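Long-range contacts in colicin B (Escherichia coli, PDB 1RH1), which kills Escherichia coli and close relatives by forming channels that depolarise the cytoplasmic membrane and dissipate cellular energy: residues M19-S24 with Y259-N264; S263-V268 with S284-L289; K319-K324 with K413-A418. All coordinates share one frame; numbering follows the deposited sequence.

Interaction 1. Residues M19-S24 with Y259-N264; sequences MVVWPS and YTMSSN
Met19 to Ser24 runs parallel to Tyr259 to Asn264, and strands 20-22 and 260-262 pair in register. Val20 N donates to Tyr259 O at 2.7 Å. Trp22 N donates to Met261 O at 2.9 Å, approaching from above the carbonyl plane. Two side-chain layers flank this ladder. In one, Met19 and Met261 lie obliquely to each other, with Met19 SD 3.7 Å from Met261 CE. Met261 is bent at chi3 (65°), which turns its methyl towards the sulfur. Val21 CG2 packs across the same methionine, 4.0 Å from its CG. In the other layer Val20 CG2 meets Thr260 CG2 at 3.4 Å. Trp22 CB rests 3.7 Å from Thr260 CB. With CG anti to the backbone N (chi1 176°), the indole swings along the strand and turns its edge to Ser262, whose CA lies near the ring plane. Trp22 CE3 is 4.0 Å from Ser262 OG. Ser293 and Ala300 of helix 291-340 also touch the indole. Beyond the strands, Ser24 N makes a weak bond to Ser263 OG, while Ser24 OG is bonded to Glu287. Glu301 accepts from Tyr259 N, and Arg297 donates to Thr260 O. The result is a two-stranded parallel sheet in which residues 20-22 of the TonB box form one strand, held by backbone bonds to its own protein.

Interaction 2. Residues S263-V268 with S284-L289; sequences SNNHDV and SAVEIL
His266 and Ala285 form the tight part of this contact. They are an antiparallel hydrogen-bonded pair. Ala285 N donates to His266 O at 2.7 Å, and the N-H points almost straight down the carbonyl. The return bond, His266 N to Ala285 O, is longer at 3.3 Å and enters from above the carbonyl plane. Next along, Asp267 and Ser284 make the non-hydrogen-bonded pair, with their CA atoms 4.1 Å apart. Their side chains share a face but lead to other partners. Asp267 has CG wedged between its N and carbonyl carbon (chi1 53°), and its OD1 forms a salt bridge with Arg170 and a hydrogen bond with Tyr282 OH. Ser284 OG bonds to Leu171 O.

Towards Asn264 and Glu287 no backbone bond joins the segments, and side chains span the gap, yet this end is still buried. Asn265 CA touches Ala285 O at 3.5 Å, and its amide group lies over the backbone beyond Val286, with CG 3.7 Å from Glu287 N. Glu287 is extended, with CG opposite its N (chi1 -179°). Its carboxylate reaches the side of Asn264, where OE2 is 3.6 Å from Asn264 CB. The two flat groups stand 77° apart. OE2 is also held by Ser24 OG. Solvent reaches the contact at Asn265 and His266, both partly exposed, and the imidazole leads off to Thr10 O. Strands 139-146 and 189-201 flank the pair on its outer edges. This is the open end of a beta hairpin, 266-271 with 281-286, built into a mixed sheet.

Interaction 3. Residues K319-K324 with K413-A418; sequences KTVLTK and KTFKAA
Val321 and Thr414 bury the most surface here, and Thr320 follows. Val321 projects from helix 291-340 into the loop before helix 420-435. Its CG1 does most of the touching. It lies 3.2 Å from Phe415 N and 3.6 Å from Thr414 C, so one methyl sits against the loop backbone. The same methyl is 4.0 Å from Phe415 CD1, meeting the ring obliquely. Thr414 sets CG2 opposite its backbone N, which brings that methyl within 3.7 Å of Val321 CG1. Its methyl also nears Lys324 CB, at 4.4 Å. Thr320 borders the contact with OG1, which is 3.8 Å from Lys413 O and too far for a hydrogen bond. The hydroxyl and carbonyl of Thr320 find their partners within the helix, OG1 at Asp317 O. Behind the loop, the Phe415 ring stacks on Tyr420 and touches Leu463 and Leu466 of helix 457-472. Nearby, Lys416 makes only a long, weak ion pair with Asp317. No hydrogen bond joins the two segments. Within the pore-forming domain, the contact between them is therefore small and mainly van der Waals, made by Val321 CG1 against Thr414 CG2, the loop backbone and the Phe415 ring.

Interactions 1 and 2 are neighbours. They share Ser263 and Asn264, so the chain passes from strand 260-262 through a short loop into hairpin strand 266-271. They also touch where Trp22 CZ3 packs against Leu289 CD2. Interaction 2 is buried, while interaction 1 is partly buried, with Val20 and Val21 exposed. Both rest on backbone pairing, parallel in the first and antiparallel in the second. Interaction 3 lies apart, about 35 Å from interaction 1 and about 43 Å from interaction 2, centre to centre. It is partly buried, joins a helix to a loop, has no hydrogen bond between its segments and rests mainly on van der Waals contact. Helix 291-340 serves both ends: it covers Trp22 and carries Val321.

Interaction 1. Residues M19-S24 with Y259-N264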
loop_
_atom_site.group_PDB
_atom_site.type_symbol
_atom_site.label_atom_id
_atom_site.label_comp_id
_atom_site.label_asym_id
_atom_site.label_seq_id
_atom_site.Cartn_x
_atom_site.Cartn_y
_atom_site.Cartn_z
ATOM N N MET A 19 5.869 -1.156 -0.843
ATOM C CA MET A 19 6.991 -0.267 -1.095
ATOM C C MET A 19 7.202 0.140 -2.548
ATOM O O MET A 19 7.100 -0.671 -3.471
ATOM C CB MET A 19 8.250 -0.921 -0.549
ATOM C CG MET A 19 8.294 -0.887 0.958
ATOM S SD MET A 19 9.506 -2.071 1.573
ATOM C CE MET A 19 10.956 -1.060 1.640
ATOM N N VAL A 20 7.491 1.436 -2.753
ATOM C CA VAL A 20 7.749 1.994 -4.080
ATOM C C VAL A 20 9.242 1.885 -4.372
ATOM O O VAL A 20 10.035 1.851 -3.435
ATOM C CB VAL A 20 7.295 3.499 -4.173
ATOM C CG1 VAL A 20 5.941 3.674 -3.483
ATOM C CG2 VAL A 20 8.258 4.439 -3.472
ATOM N N VAL A 21 9.692 1.810 -5.630
ATOM C CA VAL A 21 11.120 1.699 -5.896
ATOM C C VAL A 21 11.896 3.004 -5.904
ATOM O O VAL A 21 11.479 4.052 -6.401
ATOM C CB VAL A 21 11.287 0.954 -7.226
ATOM C CG1 VAL A 21 12.600 1.199 -7.948
ATOM C CG2 VAL A 21 11.332 -0.518 -6.857
ATOM N N TRP A 22 13.046 2.942 -5.255
ATOM C CA TRP A 22 13.972 4.043 -5.343
ATOM C C TRP A 22 14.989 3.467 -6.313
ATOM O O TRP A 22 15.606 2.436 -6.013
ATOM C CB TRP A 22 14.615 4.346 -3.997
ATOM C CG TRP A 22 15.655 5.439 -4.114
ATOM C CD1 TRP A 22 15.305 6.729 -4.395
ATOM C CD2 TRP A 22 17.001 5.277 -3.969
ATOM N NE1 TRP A 22 16.423 7.406 -4.434
ATOM C CE2 TRP A 22 17.456 6.580 -4.184
ATOM C CE3 TRP A 22 17.901 4.247 -3.690
ATOM C CZ2 TRP A 22 18.816 6.873 -4.120
ATOM C CZ3 TRP A 22 19.262 4.542 -3.627
ATOM C CH2 TRP A 22 19.709 5.843 -3.841
ATOM N N PRO A 23 15.143 4.055 -7.517
ATOM C CA PRO A 23 16.104 3.623 -8.526
ATOM C C PRO A 23 17.431 4.004 -7.926
ATOM O O PRO A 23 17.668 5.185 -7.667
ATOM C CB PRO A 23 15.741 4.410 -9.736
ATOM C CG PRO A 23 14.337 4.908 -9.464
ATOM C CD PRO A 23 14.415 5.225 -7.995
ATOM N N SER A 24 18.264 3.008 -7.649
ATOM C CA SER A 24 19.508 3.244 -6.942
ATOM C C SER A 24 20.440 4.253 -7.587
ATOM O O SER A 24 20.360 4.525 -8.788
ATOM C CB SER A 24 20.234 1.921 -6.771
ATOM O OG SER A 24 21.402 2.103 -5.991
ATOM N N TYR A 259 9.310 2.948 2.938
ATOM C CA TYR A 259 8.443 3.057 1.786
ATOM C C TYR A 259 9.149 2.861 0.442
ATOM O O TYR A 259 8.458 2.666 -0.565
ATOM C CB TYR A 259 7.776 4.405 1.796
ATOM C CG TYR A 259 6.737 4.559 2.874
ATOM C CD1 TYR A 259 5.391 4.500 2.513
ATOM C CD2 TYR A 259 7.116 4.816 4.195
ATOM C CE1 TYR A 259 4.406 4.716 3.470
ATOM C CE2 TYR A 259 6.132 5.031 5.166
ATOM C CZ TYR A 259 4.784 4.987 4.785
ATOM O OH TYR A 259 3.809 5.298 5.705
ATOM N N THR A 260 10.488 2.916 0.353
ATOM C CA THR A 260 11.186 2.679 -0.912
ATOM C C THR A 260 12.173 1.511 -0.901
ATOM O O THR A 260 12.940 1.380 0.051
ATOM C CB THR A 260 11.987 3.921 -1.396
ATOM O OG1 THR A 260 12.754 4.306 -0.273
ATOM C CG2 THR A 260 11.183 5.111 -1.848
ATOM N N MET A 261 12.179 0.626 -1.908
ATOM C CA MET A 261 13.214 -0.392 -1.999
ATOM C C MET A 261 14.225 0.035 -3.035
ATOM O O MET A 261 13.852 0.333 -4.169
ATOM C CB MET A 261 12.664 -1.776 -2.398
ATOM C CG MET A 261 11.317 -1.899 -3.132
ATOM S SD MET A 261 10.659 -3.596 -3.235
ATOM C CE MET A 261 10.374 -3.918 -1.503
ATOM N N SER A 262 15.503 0.120 -2.620
ATOM C CA SER A 262 16.661 0.454 -3.467
ATOM C C SER A 262 16.722 -0.548 -4.617
ATOM O O SER A 262 16.506 -1.741 -4.376
ATOM C CB SER A 262 17.936 0.387 -2.607
ATOM O OG SER A 262 19.173 0.467 -3.304
ATOM N N SER A 263 16.985 -0.147 -5.873
ATOM C CA SER A 263 16.887 -1.107 -6.971
ATOM C C SER A 263 17.908 -2.241 -6.931
ATOM O O SER A 263 17.680 -3.295 -7.523
ATOM C CB SER A 263 17.021 -0.394 -8.316
ATOM O OG SER A 263 18.380 -0.124 -8.638
ATOM N N ASN A 264 19.021 -2.026 -6.215
ATOM C CA ASN A 264 20.104 -2.996 -6.166
ATOM C C ASN A 264 20.155 -3.912 -4.959
ATOM O O ASN A 264 21.080 -4.709 -4.811
ATOM C CB ASN A 264 21.419 -2.239 -6.307
ATOM C CG ASN A 264 21.595 -1.552 -7.665
ATOM O OD1 ASN A 264 22.237 -0.508 -7.736
ATOM N ND2 ASN A 264 21.068 -2.057 -8.784
#

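Interaction 2. Residues S263-V268 with S284-L289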
loop_
_atom_site.group_PDB
_atom_site.type_symbol
_atom_site.label_atom_id
_atom_site.label_comp_id
_atom_site.label_asym_id
_atom_site.label_seq_id
_atom_site.Cartn_x
_atom_site.Cartn_y
_atom_site.Cartn_z
ATOM N N SER A 263 16.985 -0.147 -5.873
ATOM C CA SER A 263 16.887 -1.107 -6.971
ATOM C C SER A 263 17.908 -2.241 -6.931
ATOM O O SER A 263 17.680 -3.295 -7.523
ATOM C CB SER A 263 17.021 -0.394 -8.316
ATOM O OG SER A 263 18.380 -0.124 -8.638
ATOM N N ASN A 264 19.021 -2.026 -6.215
ATOM C CA ASN A 264 20.104 -2.996 -6.166
ATOM C C ASN A 264 20.155 -3.912 -4.959
ATOM O O ASN A 264 21.080 -4.709 -4.811
ATOM C CB ASN A 264 21.419 -2.239 -6.307
ATOM C CG ASN A 264 21.595 -1.552 -7.665
ATOM O OD1 ASN A 264 22.237 -0.508 -7.736
ATOM N ND2 ASN A 264 21.068 -2.057 -8.784
ATOM N N ASN A 265 19.114 -3.834 -4.128
ATOM C CA ASN A 265 18.888 -4.688 -2.961
ATOM C C ASN A 265 17.906 -5.849 -3.200
ATOM O O ASN A 265 16.851 -5.690 -3.823
ATOM C CB ASN A 265 18.370 -3.833 -1.799
ATOM C CG ASN A 265 19.368 -2.863 -1.189
ATOM O OD1 ASN A 265 19.050 -2.001 -0.366
ATOM N ND2 ASN A 265 20.616 -2.992 -1.600
ATOM N N HIS A 266 18.245 -7.040 -2.672
ATOM C CA HIS A 266 17.440 -8.241 -2.848
ATOM C C HIS A 266 17.643 -9.219 -1.719
ATOM O O HIS A 266 18.688 -9.252 -1.080
ATOM C CB HIS A 266 17.801 -8.945 -4.153
ATOM C CG HIS A 266 16.611 -9.480 -4.930
ATOM N ND1 HIS A 266 16.511 -10.691 -5.466
ATOM C CD2 HIS A 266 15.435 -8.790 -5.213
ATOM C CE1 HIS A 266 15.320 -10.732 -6.049
ATOM N NE2 HIS A 266 14.662 -9.596 -5.905
ATOM N N ASP A 267 16.572 -9.979 -1.469
ATOM C CA ASP A 267 16.559 -11.126 -0.551
ATOM C C ASP A 267 15.832 -12.275 -1.229
ATOM O O ASP A 267 14.812 -12.080 -1.901
ATOM C CB ASP A 267 15.843 -10.830 0.778
ATOM C CG ASP A 267 14.418 -10.266 0.773
ATOM O OD1 ASP A 267 13.799 -10.237 1.840
ATOM O OD2 ASP A 267 13.935 -9.838 -0.280
ATOM N N VAL A 268 16.387 -13.481 -1.157
ATOM C CA VAL A 268 15.774 -14.625 -1.822
ATOM C C VAL A 268 15.915 -15.863 -0.963
ATOM O O VAL A 268 16.626 -15.850 0.037
ATOM C CB VAL A 268 16.430 -14.934 -3.200
ATOM C CG1 VAL A 268 16.316 -13.764 -4.152
ATOM C CG2 VAL A 268 17.898 -15.224 -3.008
ATOM N N SER A 284 20.007 -12.231 2.359
ATOM C CA SER A 284 19.733 -10.824 2.102
ATOM C C SER A 284 20.965 -10.049 1.660
ATOM O O SER A 284 21.986 -10.076 2.347
ATOM C CB SER A 284 19.191 -10.162 3.342
ATOM O OG SER A 284 18.740 -8.870 2.958
ATOM N N ALA A 285 20.875 -9.311 0.548
ATOM C CA ALA A 285 22.025 -8.613 -0.008
ATOM C C ALA A 285 21.778 -7.134 -0.254
ATOM O O ALA A 285 21.192 -6.731 -1.265
ATOM C CB ALA A 285 22.414 -9.266 -1.324
ATOM N N VAL A 286 22.303 -6.323 0.664
ATOM C CA VAL A 286 22.119 -4.877 0.672
ATOM C C VAL A 286 23.295 -4.045 0.182
ATOM O O VAL A 286 24.453 -4.372 0.374
ATOM C CB VAL A 286 21.723 -4.502 2.126
ATOM C CG1 VAL A 286 21.682 -3.008 2.399
ATOM C CG2 VAL A 286 20.323 -5.043 2.338
ATOM N N GLU A 287 22.973 -2.902 -0.399
ATOM C CA GLU A 287 23.910 -1.903 -0.875
ATOM C C GLU A 287 24.078 -0.724 0.096
ATOM O O GLU A 287 23.140 0.053 0.309
ATOM C CB GLU A 287 23.395 -1.437 -2.203
ATOM C CG GLU A 287 24.239 -0.399 -2.900
ATOM C CD GLU A 287 23.595 0.053 -4.192
ATOM O OE1 GLU A 287 24.258 -0.027 -5.225
ATOM O OE2 GLU A 287 22.433 0.471 -4.161
ATOM N N ILE A 288 25.269 -0.581 0.706
ATOM C CA ILE A 288 25.632 0.500 1.629
ATOM C C ILE A 288 25.585 1.790 0.790
ATOM O O ILE A 288 26.390 1.935 -0.133
ATOM C CB ILE A 288 27.093 0.349 2.228
ATOM C CG1 ILE A 288 27.715 -0.994 1.878
ATOM C CG2 ILE A 288 27.066 0.453 3.731
ATOM C CD1 ILE A 288 28.238 -1.087 0.399
ATOM N N LEU A 289 24.613 2.703 1.025
ATOM C CA LEU A 289 24.436 3.977 0.313
ATOM C C LEU A 289 25.361 5.069 0.856
ATOM O O LEU A 289 25.625 5.159 2.057
ATOM C CB LEU A 289 22.955 4.404 0.440
ATOM C CG LEU A 289 21.890 4.248 -0.672
ATOM C CD1 LEU A 289 21.662 2.823 -1.124
ATOM C CD2 LEU A 289 20.572 4.652 -0.087
#

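Interaction 3. Residues K319-K324 with K413-A418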
loop_
_atom_site.group_PDB
_atom_site.type_symbol
_atom_site.label_atom_id
_atom_site.label_comp_id
_atom_site.label_asym_id
_atom_site.label_seq_id
_atom_site.Cartn_x
_atom_site.Cartn_y
_atom_site.Cartn_z
ATOM N N LYS A 319 -15.114 6.957 2.016
ATOM C CA LYS A 319 -15.859 5.780 2.434
ATOM C C LYS A 319 -16.868 6.060 3.550
ATOM O O LYS A 319 -17.969 5.500 3.551
ATOM C CB LYS A 319 -14.859 4.736 2.890
ATOM C CG LYS A 319 -15.368 3.403 3.417
ATOM C CD LYS A 319 -15.865 2.554 2.253
ATOM C CE LYS A 319 -15.408 1.093 2.436
ATOM N NZ LYS A 319 -15.443 0.354 1.175
ATOM N N THR A 320 -16.520 6.955 4.493
ATOM C CA THR A 320 -17.414 7.226 5.601
ATOM C C THR A 320 -18.570 8.115 5.180
ATOM O O THR A 320 -19.661 7.934 5.716
ATOM C CB THR A 320 -16.682 7.894 6.819
ATOM O OG1 THR A 320 -16.616 9.281 6.578
ATOM C CG2 THR A 320 -15.276 7.370 7.042
ATOM N N VAL A 321 -18.398 9.072 4.255
ATOM C CA VAL A 321 -19.535 9.912 3.865
ATOM C C VAL A 321 -20.436 9.150 2.911
ATOM O O VAL A 321 -21.644 9.359 2.879
ATOM C CB VAL A 321 -19.092 11.262 3.194
ATOM C CG1 VAL A 321 -18.114 11.869 4.161
ATOM C CG2 VAL A 321 -18.400 11.142 1.854
ATOM N N LEU A 322 -19.868 8.220 2.152
ATOM C CA LEU A 322 -20.698 7.411 1.294
ATOM C C LEU A 322 -21.495 6.437 2.164
ATOM O O LEU A 322 -22.683 6.272 1.867
ATOM C CB LEU A 322 -19.814 6.670 0.267
ATOM C CG LEU A 322 -19.163 7.449 -0.887
ATOM C CD1 LEU A 322 -18.077 6.587 -1.485
ATOM C CD2 LEU A 322 -20.172 7.822 -1.956
ATOM N N THR A 323 -20.940 5.845 3.256
ATOM C CA THR A 323 -21.754 4.926 4.049
ATOM C C THR A 323 -22.813 5.676 4.822
ATOM O O THR A 323 -23.946 5.207 4.830
ATOM C CB THR A 323 -20.983 4.097 5.082
ATOM O OG1 THR A 323 -20.483 4.989 6.062
ATOM C CG2 THR A 323 -19.896 3.275 4.424
ATOM N N LYS A 324 -22.519 6.823 5.443
ATOM C CA LYS A 324 -23.576 7.601 6.053
ATOM C C LYS A 324 -24.606 8.025 4.996
ATOM O O LYS A 324 -25.796 7.947 5.296
ATOM C CB LYS A 324 -22.997 8.839 6.737
ATOM C CG LYS A 324 -23.960 9.658 7.612
ATOM C CD LYS A 324 -24.522 8.785 8.731
ATOM C CE LYS A 324 -25.168 9.531 9.901
ATOM N NZ LYS A 324 -26.391 10.226 9.554
ATOM N N LYS A 413 -17.405 11.536 11.408
ATOM C CA LYS A 413 -16.187 12.119 10.791
ATOM C C LYS A 413 -16.370 12.386 9.279
ATOM O O LYS A 413 -15.484 12.353 8.421
ATOM C CB LYS A 413 -15.014 11.134 11.057
ATOM C CG LYS A 413 -13.920 11.593 12.033
ATOM C CD LYS A 413 -13.115 10.372 12.468
ATOM C CE LYS A 413 -13.603 9.783 13.797
ATOM N NZ LYS A 413 -14.994 9.377 13.754
ATOM N N THR A 414 -17.614 12.745 9.040
ATOM C CA THR A 414 -18.243 12.920 7.752
ATOM C C THR A 414 -17.917 14.180 6.911
ATOM O O THR A 414 -18.576 15.177 7.205
ATOM C CB THR A 414 -19.744 12.801 8.072
ATOM O OG1 THR A 414 -19.928 11.741 8.998
ATOM C CG2 THR A 414 -20.559 12.536 6.830
ATOM N N PHE A 415 -16.960 14.218 5.921
ATOM C CA PHE A 415 -16.581 15.240 4.879
ATOM C C PHE A 415 -15.188 15.915 4.908
ATOM O O PHE A 415 -14.435 15.580 3.988
ATOM C CB PHE A 415 -17.539 16.495 4.737
ATOM C CG PHE A 415 -19.033 16.369 4.459
ATOM C CD1 PHE A 415 -19.515 15.582 3.420
ATOM C CD2 PHE A 415 -19.920 17.050 5.314
ATOM C CE1 PHE A 415 -20.899 15.473 3.247
ATOM C CE2 PHE A 415 -21.299 16.934 5.132
ATOM C CZ PHE A 415 -21.788 16.142 4.097
ATOM N N LYS A 416 -14.917 16.885 5.853
ATOM C CA LYS A 416 -13.726 17.720 6.236
ATOM C C LYS A 416 -13.857 19.258 6.045
ATOM O O LYS A 416 -14.200 19.702 4.950
ATOM C CB LYS A 416 -12.418 17.300 5.478
ATOM C CG LYS A 416 -11.011 17.714 6.000
ATOM C CD LYS A 416 -10.559 17.056 7.333
ATOM C CE LYS A 416 -10.093 15.589 7.255
ATOM N NZ LYS A 416 -10.040 14.935 8.561
ATOM N N ALA A 417 -13.586 20.124 7.057
ATOM C CA ALA A 417 -13.673 21.611 7.035
ATOM C C ALA A 417 -14.976 22.374 6.734
ATOM O O ALA A 417 -15.491 22.248 5.620
ATOM C CB ALA A 417 -12.660 22.197 6.055
ATOM N N ALA A 418 -15.529 23.208 7.649
ATOM C CA ALA A 418 -16.778 23.953 7.426
ATOM C C ALA A 418 -16.789 25.247 6.557
ATOM O O ALA A 418 -16.881 26.434 6.910
ATOM C CB ALA A 418 -17.347 24.246 8.789
#